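Local coordinates for protein Myo-inositol phosphohydrolase (Mitsuokella multacida, PDB 4WU3) that probably removes phosphate groups from inositol hexakisphosphate (phytate) by hydrolysis, as a phosphatase of the protein-tyrosine-phosphatase-like phytase family, at residues S95-K100 with H126-G131; K164-K169 with V187-V192. The protein carries 2 engineered substitutions. All blocks are in the same frame, centred on the assembly; numbering follows the deposited sequence.

Contact 1: residues S95-K100 with H126-G131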
ATOM      1  N   SER A  95      23.759   4.943   4.676  1.00  8.90           N
ATOM      2  CA  SER A  95      23.042   6.068   4.113  1.00  8.62           C
ATOM      3  C   SER A  95      23.791   6.613   2.910  1.00  8.94           C
ATOM      4  O   SER A  95      24.904   6.192   2.605  1.00  8.92           O
ATOM      5  CB  SER A  95      23.001   7.193   5.138  1.00  9.37           C
ATOM      6  OG  SER A  95      24.288   7.809   5.243  1.00  9.57           O
ATOM      7  N   CYS A  96      23.207   7.606   2.260  1.00  8.96           N
ATOM      8  CA  CYS A  96      23.933   8.295   1.240  1.00  9.51           C
ATOM      9  C   CYS A  96      25.132   8.960   1.901  1.00  8.65           C
ATOM     10  O   CYS A  96      25.172   9.106   3.119  1.00  8.64           O
ATOM     11  CB  CYS A  96      23.036   9.296   0.509  1.00 10.68           C
ATOM     12  SG  CYS A  96      22.316  10.591   1.522  1.00 12.75           S
ATOM     13  N   PHE A  97      26.111   9.335   1.085  1.00  8.98           N
ATOM     14  CA  PHE A  97      27.399   9.822   1.559  1.00  8.75           C
ATOM     15  C   PHE A  97      27.871  11.054   0.782  1.00  9.60           C
ATOM     16  O   PHE A  97      27.629  11.187  -0.433  1.00  9.09           O
ATOM     17  CB  PHE A  97      28.469   8.711   1.458  1.00  9.10           C
ATOM     18  CG  PHE A  97      28.411   7.900   0.178  1.00  9.28           C
ATOM     19  CD1 PHE A  97      28.843   8.434  -1.025  1.00  9.22           C
ATOM     20  CD2 PHE A  97      27.930   6.593   0.188  1.00  9.13           C
ATOM     21  CE1 PHE A  97      28.782   7.693  -2.194  1.00  9.54           C
ATOM     22  CE2 PHE A  97      27.878   5.840  -0.978  1.00  9.04           C
ATOM     23  CZ  PHE A  97      28.300   6.393  -2.172  1.00  9.06           C
ATOM     24  N   SER A  98      28.537  11.961   1.498  1.00  9.56           N
ATOM     25  CA  SER A  98      29.297  13.034   0.872  1.00  9.41           C
ATOM     26  C   SER A  98      30.563  12.445   0.265  1.00  9.95           C
ATOM     27  O   SER A  98      30.860  11.255   0.426  1.00  9.10           O
ATOM     28  CB  SER A  98      29.676  14.105   1.903  1.00 10.42           C
ATOM     29  OG  SER A  98      30.780  13.684   2.686  1.00 10.92           O
ATOM     30  N   GLU A  99      31.327  13.270  -0.432  1.00 10.43           N
ATOM     31  CA  GLU A  99      32.557  12.786  -1.050  1.00 11.65           C
ATOM     32  C   GLU A  99      33.582  12.320  -0.004  1.00 11.94           C
ATOM     33  O   GLU A  99      34.187  11.270  -0.153  1.00 11.88           O
ATOM     34  CB  GLU A  99      33.162  13.880  -1.920  1.00 12.59           C
ATOM     35  CG  GLU A  99      34.291  13.401  -2.799  1.00 14.35           C
ATOM     36  CD  GLU A  99      34.776  14.486  -3.741  1.00 16.05           C
ATOM     37  OE1 GLU A  99      34.716  15.670  -3.354  1.00 18.06           O
ATOM     38  OE2 GLU A  99      35.224  14.161  -4.856  1.00 16.63           O
ATOM     39  N   LYS A 100      33.785  13.105   1.050  1.00 13.26           N
ATOM     40  CA  LYS A 100      34.691  12.692   2.125  1.00 13.57           C
ATOM     41  C   LYS A 100      34.202  11.427   2.838  1.00 13.29           C
ATOM     42  O   LYS A 100      35.007  10.628   3.326  1.00 10.78           O
ATOM     43  CB  LYS A 100      34.887  13.818   3.139  1.00 14.37           C
ATOM     44  CG  LYS A 100      35.666  15.010   2.599  1.00 15.02           C
ATOM     45  CD  LYS A 100      35.954  16.034   3.687  1.00 16.16           C
ATOM     46  CE  LYS A 100      36.456  17.343   3.097  1.00 17.28           C
ATOM     47  NZ  LYS A 100      37.735  17.137   2.383  1.00 18.40           N
ATOM     48  N   HIS A 126      19.417  13.112  -7.387  1.00  7.78           N
ATOM     49  CA  HIS A 126      20.460  13.539  -6.473  1.00  8.32           C
ATOM     50  C   HIS A 126      21.769  13.728  -7.201  1.00  8.23           C
ATOM     51  O   HIS A 126      21.937  13.312  -8.350  1.00  8.55           O
ATOM     52  CB  HIS A 126      20.649  12.507  -5.351  1.00  7.92           C
ATOM     53  CG  HIS A 126      21.024  11.147  -5.841  1.00  8.45           C
ATOM     54  ND1 HIS A 126      20.100  10.259  -6.352  1.00  8.81           N
ATOM     55  CD2 HIS A 126      22.223  10.521  -5.903  1.00  8.59           C
ATOM     56  CE1 HIS A 126      20.714   9.142  -6.701  1.00  8.43           C
ATOM     57  NE2 HIS A 126      22.002   9.273  -6.434  1.00  8.48           N
ATOM     58  N   GLY A 127      22.707  14.347  -6.509  1.00  8.47           N
ATOM     59  CA  GLY A 127      24.028  14.564  -7.063  1.00  9.43           C
ATOM     60  C   GLY A 127      24.944  15.246  -6.066  1.00 10.16           C
ATOM     61  O   GLY A 127      24.692  15.212  -4.854  1.00 10.41           O
ATOM     62  N   TYR A 128      26.007  15.863  -6.587  1.00 10.07           N
ATOM     63  CA  TYR A 128      27.044  16.456  -5.754  1.00 10.36           C
ATOM     64  C   TYR A 128      27.391  17.874  -6.214  1.00 10.30           C
ATOM     65  O   TYR A 128      27.480  18.146  -7.420  1.00  9.02           O
ATOM     66  CB  TYR A 128      28.285  15.555  -5.737  1.00 10.52           C
ATOM     67  CG  TYR A 128      28.042  14.247  -5.001  1.00 10.69           C
ATOM     68  CD1 TYR A 128      27.499  13.148  -5.655  1.00 10.81           C
ATOM     69  CD2 TYR A 128      28.326  14.125  -3.644  1.00 10.70           C
ATOM     70  CE1 TYR A 128      27.253  11.973  -4.979  1.00 10.30           C
ATOM     71  CE2 TYR A 128      28.082  12.955  -2.961  1.00 10.60           C
ATOM     72  CZ  TYR A 128      27.540  11.877  -3.634  1.00 11.57           C
ATOM     73  OH  TYR A 128      27.277  10.691  -2.956  1.00 12.95           O
ATOM     74  N   LEU A 129      27.522  18.771  -5.233  1.00  9.87           N
ATOM     75  CA  LEU A 129      28.101  20.098  -5.429  1.00 11.10           C
ATOM     76  C   LEU A 129      29.405  20.145  -4.656  1.00 11.76           C
ATOM     77  O   LEU A 129      29.403  20.184  -3.425  1.00 12.18           O
ATOM     78  CB  LEU A 129      27.171  21.184  -4.904  1.00 12.63           C
ATOM     79  CG  LEU A 129      25.779  21.223  -5.523  1.00 13.48           C
ATOM     80  CD1 LEU A 129      24.980  22.362  -4.912  1.00 14.90           C
ATOM     81  CD2 LEU A 129      25.874  21.387  -7.033  1.00 16.17           C
ATOM     82  N   ASN A 130      30.518  20.146  -5.382  1.00 12.26           N
ATOM     83  CA  ASN A 130      31.806  19.752  -4.809  1.00 12.11           C
ATOM     84  C   ASN A 130      31.617  18.404  -4.107  1.00 11.87           C
ATOM     85  O   ASN A 130      31.167  17.449  -4.736  1.00 14.23           O
ATOM     86  CB  ASN A 130      32.359  20.843  -3.888  1.00 12.79           C
ATOM     87  CG  ASN A 130      32.903  22.031  -4.666  1.00 14.66           C
ATOM     88  OD1 ASN A 130      32.789  22.089  -5.898  1.00 13.75           O
ATOM     89  ND2 ASN A 130      33.495  22.989  -3.953  1.00 15.59           N
ATOM     90  N   GLY A 131      31.923  18.314  -2.819  1.00 11.06           N
ATOM     91  CA  GLY A 131      31.741  17.064  -2.093  1.00 10.48           C
ATOM     92  C   GLY A 131      30.405  16.917  -1.368  1.00  9.80           C
ATOM     93  O   GLY A 131      30.112  15.862  -0.818  1.00  9.00           O
TER
HETATM   94  O   HOH W   1      25.875   8.486  -1.661  1.00 14.18           O
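Tyr128 OH donates to Phe97 O over 2.6 Å, nearly in line with the carbonyl (C=O...donor angle 163°), and that oxygen lies in the plane of the tyrosine ring, at its edge. A second direct hydrogen bond runs from Glu99 N to Gly131 O at 2.9 Å with an N-H...acceptor angle of 165°. Water 1 adds a bridge: it donates to Tyr128 OH and accepts from Phe97 N, both at 2.9 Å, so the phenol is gripped twice.

Packing is close at Gly131, where a beta carbon would stand only 3.2 Å from Glu99 CB. Glu99 CB sits 3.5 Å from Gly131 CA. With CG anti to the backbone N (chi1 -169°) and the chain extended, Glu99 OE1 also comes within 3.5 Å of Gly131 CA, while OE2 forms a salt bridge with Arg193, which also binds Asn130 O. Phe97 CD1 lies 3.4 Å from Tyr128 OH, and its ring meets His241.

Ser98 is the N-cap of helix 99-108, and its OG hydrogen-bonds Asp56 OD1. Its N bonds to Glu101 OE1 while the same OG caps a backbone N beyond Lys100, the reciprocal pairing of a capping box.

Contact 2: residues K164-K169 with V187-V192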
ATOM      1  N   LYS A 164      25.095  24.332 -13.055  1.00 18.55           N
ATOM      2  CA  LYS A 164      26.380  24.713 -13.616  1.00 21.68           C
ATOM      3  C   LYS A 164      26.241  26.149 -14.100  1.00 24.20           C
ATOM      4  O   LYS A 164      25.149  26.616 -14.370  1.00 30.55           O
ATOM      5  CB  LYS A 164      26.759  23.779 -14.762  1.00 22.89           C
ATOM      6  CG  LYS A 164      26.750  22.312 -14.367  1.00 26.03           C
ATOM      7  CD  LYS A 164      27.172  21.402 -15.516  1.00 30.66           C
ATOM      8  CE  LYS A 164      27.201  19.948 -15.074  1.00 34.49           C
ATOM      9  NZ  LYS A 164      27.966  19.068 -16.003  1.00 38.44           N
ATOM     10  N   GLY A 165      27.321  26.889 -14.177  1.00 25.97           N
ATOM     11  CA  GLY A 165      27.172  28.315 -14.494  1.00 34.39           C
ATOM     12  C   GLY A 165      26.811  29.188 -13.293  1.00 35.14           C
ATOM     13  O   GLY A 165      26.699  30.406 -13.419  1.00 40.30           O
ATOM     14  N   SER A 166      26.571  28.570 -12.138  1.00 26.20           N
ATOM     15  CA  SER A 166      26.569  29.299 -10.880  1.00 22.96           C
ATOM     16  C   SER A 166      27.654  28.665 -10.020  1.00 19.73           C
ATOM     17  O   SER A 166      28.055  27.524 -10.267  1.00 19.03           O
ATOM     18  CB  SER A 166      25.218  29.222 -10.166  1.00 24.60           C
ATOM     19  OG  SER A 166      24.161  29.727 -10.959  1.00 31.62           O
ATOM     20  N   THR A 167      28.147  29.405  -9.031  1.00 15.62           N
ATOM     21  CA  THR A 167      29.164  28.888  -8.118  1.00 14.20           C
ATOM     22  C   THR A 167      28.725  29.005  -6.667  1.00 13.76           C
ATOM     23  O   THR A 167      29.467  28.664  -5.751  1.00 12.43           O
ATOM     24  CB  THR A 167      30.490  29.633  -8.271  1.00 15.10           C
ATOM     25  OG1 THR A 167      30.285  31.031  -8.019  1.00 16.06           O
ATOM     26  CG2 THR A 167      31.048  29.435  -9.670  1.00 16.70           C
ATOM     27  N   VAL A 168      27.510  29.489  -6.469  1.00 14.42           N
ATOM     28  CA  VAL A 168      26.941  29.615  -5.142  1.00 13.97           C
ATOM     29  C   VAL A 168      25.416  29.547  -5.258  1.00 12.52           C
ATOM     30  O   VAL A 168      24.835  30.030  -6.232  1.00 10.85           O
ATOM     31  CB  VAL A 168      27.392  30.924  -4.480  1.00 14.12           C
ATOM     32  CG1 VAL A 168      27.050  32.106  -5.374  1.00 14.61           C
ATOM     33  CG2 VAL A 168      26.760  31.067  -3.101  1.00 15.03           C
ATOM     34  N   LYS A 169      24.786  28.906  -4.284  1.00 12.01           N
ATOM     35  CA  LYS A 169      23.353  28.688  -4.313  1.00 14.19           C
ATOM     36  C   LYS A 169      22.811  28.489  -2.910  1.00 13.78           C
ATOM     37  O   LYS A 169      23.418  27.804  -2.083  1.00 10.82           O
ATOM     38  CB  LYS A 169      23.021  27.448  -5.154  1.00 19.60           C
ATOM     39  CG  LYS A 169      21.647  27.465  -5.790  1.00 23.74           C
ATOM     40  CD  LYS A 169      21.716  27.129  -7.255  1.00 31.47           C
ATOM     41  CE  LYS A 169      20.361  27.109  -7.934  1.00 41.93           C
ATOM     42  NZ  LYS A 169      20.083  28.372  -8.675  1.00 46.60           N
ATOM     43  N   VAL A 187      25.711  27.383  -0.376  1.00 14.59           N
ATOM     44  CA  VAL A 187      26.712  26.380  -0.678  1.00 14.02           C
ATOM     45  C   VAL A 187      27.575  26.883  -1.827  1.00 13.67           C
ATOM     46  O   VAL A 187      27.051  27.290  -2.874  1.00 12.99           O
ATOM     47  CB  VAL A 187      26.038  25.069  -1.090  1.00 14.28           C
ATOM     48  CG1 VAL A 187      27.073  24.029  -1.471  1.00 15.62           C
ATOM     49  CG2 VAL A 187      25.156  24.564   0.037  1.00 15.53           C
ATOM     50  N   ASN A 188      28.889  26.881  -1.627  1.00 12.51           N
ATOM     51  CA  ASN A 188      29.810  27.317  -2.665  1.00 13.20           C
ATOM     52  C   ASN A 188      30.368  26.093  -3.353  1.00 13.49           C
ATOM     53  O   ASN A 188      30.657  25.104  -2.704  1.00 14.00           O
ATOM     54  CB  ASN A 188      30.963  28.131  -2.083  1.00 12.85           C
ATOM     55  CG  ASN A 188      30.501  29.404  -1.424  1.00 13.01           C
ATOM     56  OD1 ASN A 188      30.279  29.447  -0.229  1.00 14.95           O
ATOM     57  ND2 ASN A 188      30.337  30.433  -2.198  1.00 12.29           N
ATOM     58  N   TYR A 189      30.514  26.167  -4.667  1.00 12.62           N
ATOM     59  CA  TYR A 189      30.957  25.026  -5.437  1.00 12.71           C
ATOM     60  C   TYR A 189      31.495  25.488  -6.782  1.00 13.53           C
ATOM     61  O   TYR A 189      31.123  26.547  -7.284  1.00 15.06           O
ATOM     62  CB  TYR A 189      29.787  24.048  -5.653  1.00 11.57           C
ATOM     63  CG  TYR A 189      28.617  24.614  -6.437  1.00 11.13           C
ATOM     64  CD1 TYR A 189      27.610  25.350  -5.805  1.00 11.17           C
ATOM     65  CD2 TYR A 189      28.499  24.397  -7.810  1.00 10.37           C
ATOM     66  CE1 TYR A 189      26.533  25.860  -6.522  1.00 11.27           C
ATOM     67  CE2 TYR A 189      27.434  24.905  -8.530  1.00  9.57           C
ATOM     68  CZ  TYR A 189      26.453  25.633  -7.888  1.00 11.14           C
ATOM     69  OH  TYR A 189      25.388  26.136  -8.610  1.00 12.26           O
ATOM     70  N   ASN A 190      32.363  24.686  -7.367  1.00 14.84           N
ATOM     71  CA  ASN A 190      32.773  24.906  -8.742  1.00 19.30           C
ATOM     72  C   ASN A 190      32.732  23.597  -9.522  1.00 20.39           C
ATOM     73  O   ASN A 190      33.322  23.479 -10.591  1.00 20.65           O
ATOM     74  CB  ASN A 190      34.166  25.521  -8.788  1.00 21.97           C
ATOM     75  CG  ASN A 190      35.195  24.660  -8.106  1.00 27.42           C
ATOM     76  OD1 ASN A 190      35.055  23.435  -8.045  1.00 30.54           O
ATOM     77  ND2 ASN A 190      36.241  25.294  -7.586  1.00 28.08           N
ATOM     78  N   LYS A 191      32.011  22.628  -8.966  1.00 20.83           N
ATOM     79  CA  LYS A 191      31.806  21.324  -9.583  1.00 21.97           C
ATOM     80  C   LYS A 191      30.398  20.814  -9.352  1.00 15.77           C
ATOM     81  O   LYS A 191      29.903  20.861  -8.239  1.00 14.42           O
ATOM     82  CB  LYS A 191      32.737  20.315  -8.945  1.00 25.05           C
ATOM     83  CG  LYS A 191      33.966  20.019  -9.744  1.00 32.16           C
ATOM     84  CD  LYS A 191      34.742  18.877  -9.108  1.00 38.04           C
ATOM     85  CE  LYS A 191      35.817  19.370  -8.162  1.00 37.47           C
ATOM     86  NZ  LYS A 191      36.543  18.209  -7.583  1.00 38.94           N
ATOM     87  N   VAL A 192      29.778  20.288 -10.396  1.00 13.82           N
ATOM     88  CA  VAL A 192      28.479  19.632 -10.275  1.00 12.74           C
ATOM     89  C   VAL A 192      28.595  18.243 -10.905  1.00 12.06           C
ATOM     90  O   VAL A 192      29.027  18.113 -12.047  1.00 12.61           O
ATOM     91  CB  VAL A 192      27.375  20.444 -10.972  1.00 13.49           C
ATOM     92  CG1 VAL A 192      26.002  19.846 -10.681  1.00 14.36           C
ATOM     93  CG2 VAL A 192      27.421  21.909 -10.538  1.00 13.71           C
TER
HETATM   94  O   HOH W   2      31.768  29.903  -4.923  1.00 13.55           O
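Tyr189 CG stands between its own backbone N and carbonyl carbon (chi1 62°), which folds the ring back across Thr167 at the open end of the beta hairpin made by strands 168-175 and 180-188. In Asn188, CG is anti to the carbonyl carbon, and ND2 thereby runs beside Val168, 3.7 Å from its CG2, the two side chains pointing the same way.

The antiparallel register is fixed by backbone bonds. Lys169 and Val187 form a hydrogen-bonded pair: Val187 N donates to Lys169 O at 2.9 Å (N-H...acceptor angle 167°), and the reverse bond, Lys169 N to Val187 O, is longer and more bent. Val168 and Asn188 make the non-hydrogen-bonded pair next to it. One step further, beyond the regular strands, Tyr189 N donates to Thr167 O.

Tyr189 buries more surface here than any other residue. Thr167 CA sits over one face, 4.2 Å from the Tyr189 centroid and 8° off the normal, a CH-pi contact, whereas Lys169 CB meets the ring at its edge. Ser166 O approaches Tyr189 CE2 to 3.2 Å, and the phenol OH bonds to Leu163 O. Replacing this tyrosine by alanine is likely to leave Leu163 O without its phenol donor and to open a gap beneath Thr167.

Away from the paired strands, the extended chain of Lys164 crosses Val192 obliquely, its CG 3.9 Å from Val192 CG2. On the side of Asn188, water 2 donates to Thr167 O at 2.7 Å and accepts from Asn188 ND2 at 3.1 Å.

How the contacts relate
The two contacts follow one another along the chain, their centres about 14 Å apart, and meet at Asn130. Asn130 N lies 3.0 Å from Lys191 O and Asn130 OD1 lies 3.0 Å from Asn190 N, both probable hydrogen bonds, and OD1 also packs on Tyr189 CA. Strand 126-129 of contact 1 pairs antiparallel with strand 192-193, which begins at the last residue of contact 2, and Leu129 touches both Tyr189 and Val192. Neither contact supplies a residue of the observed tetrakisphosphate pockets. His241, which meets Phe97 of contact 1, begins a sequence resembling the P-loop signature, so contact 1 probably borders a phosphatase site; contact 2 belongs to the peripheral hairpin.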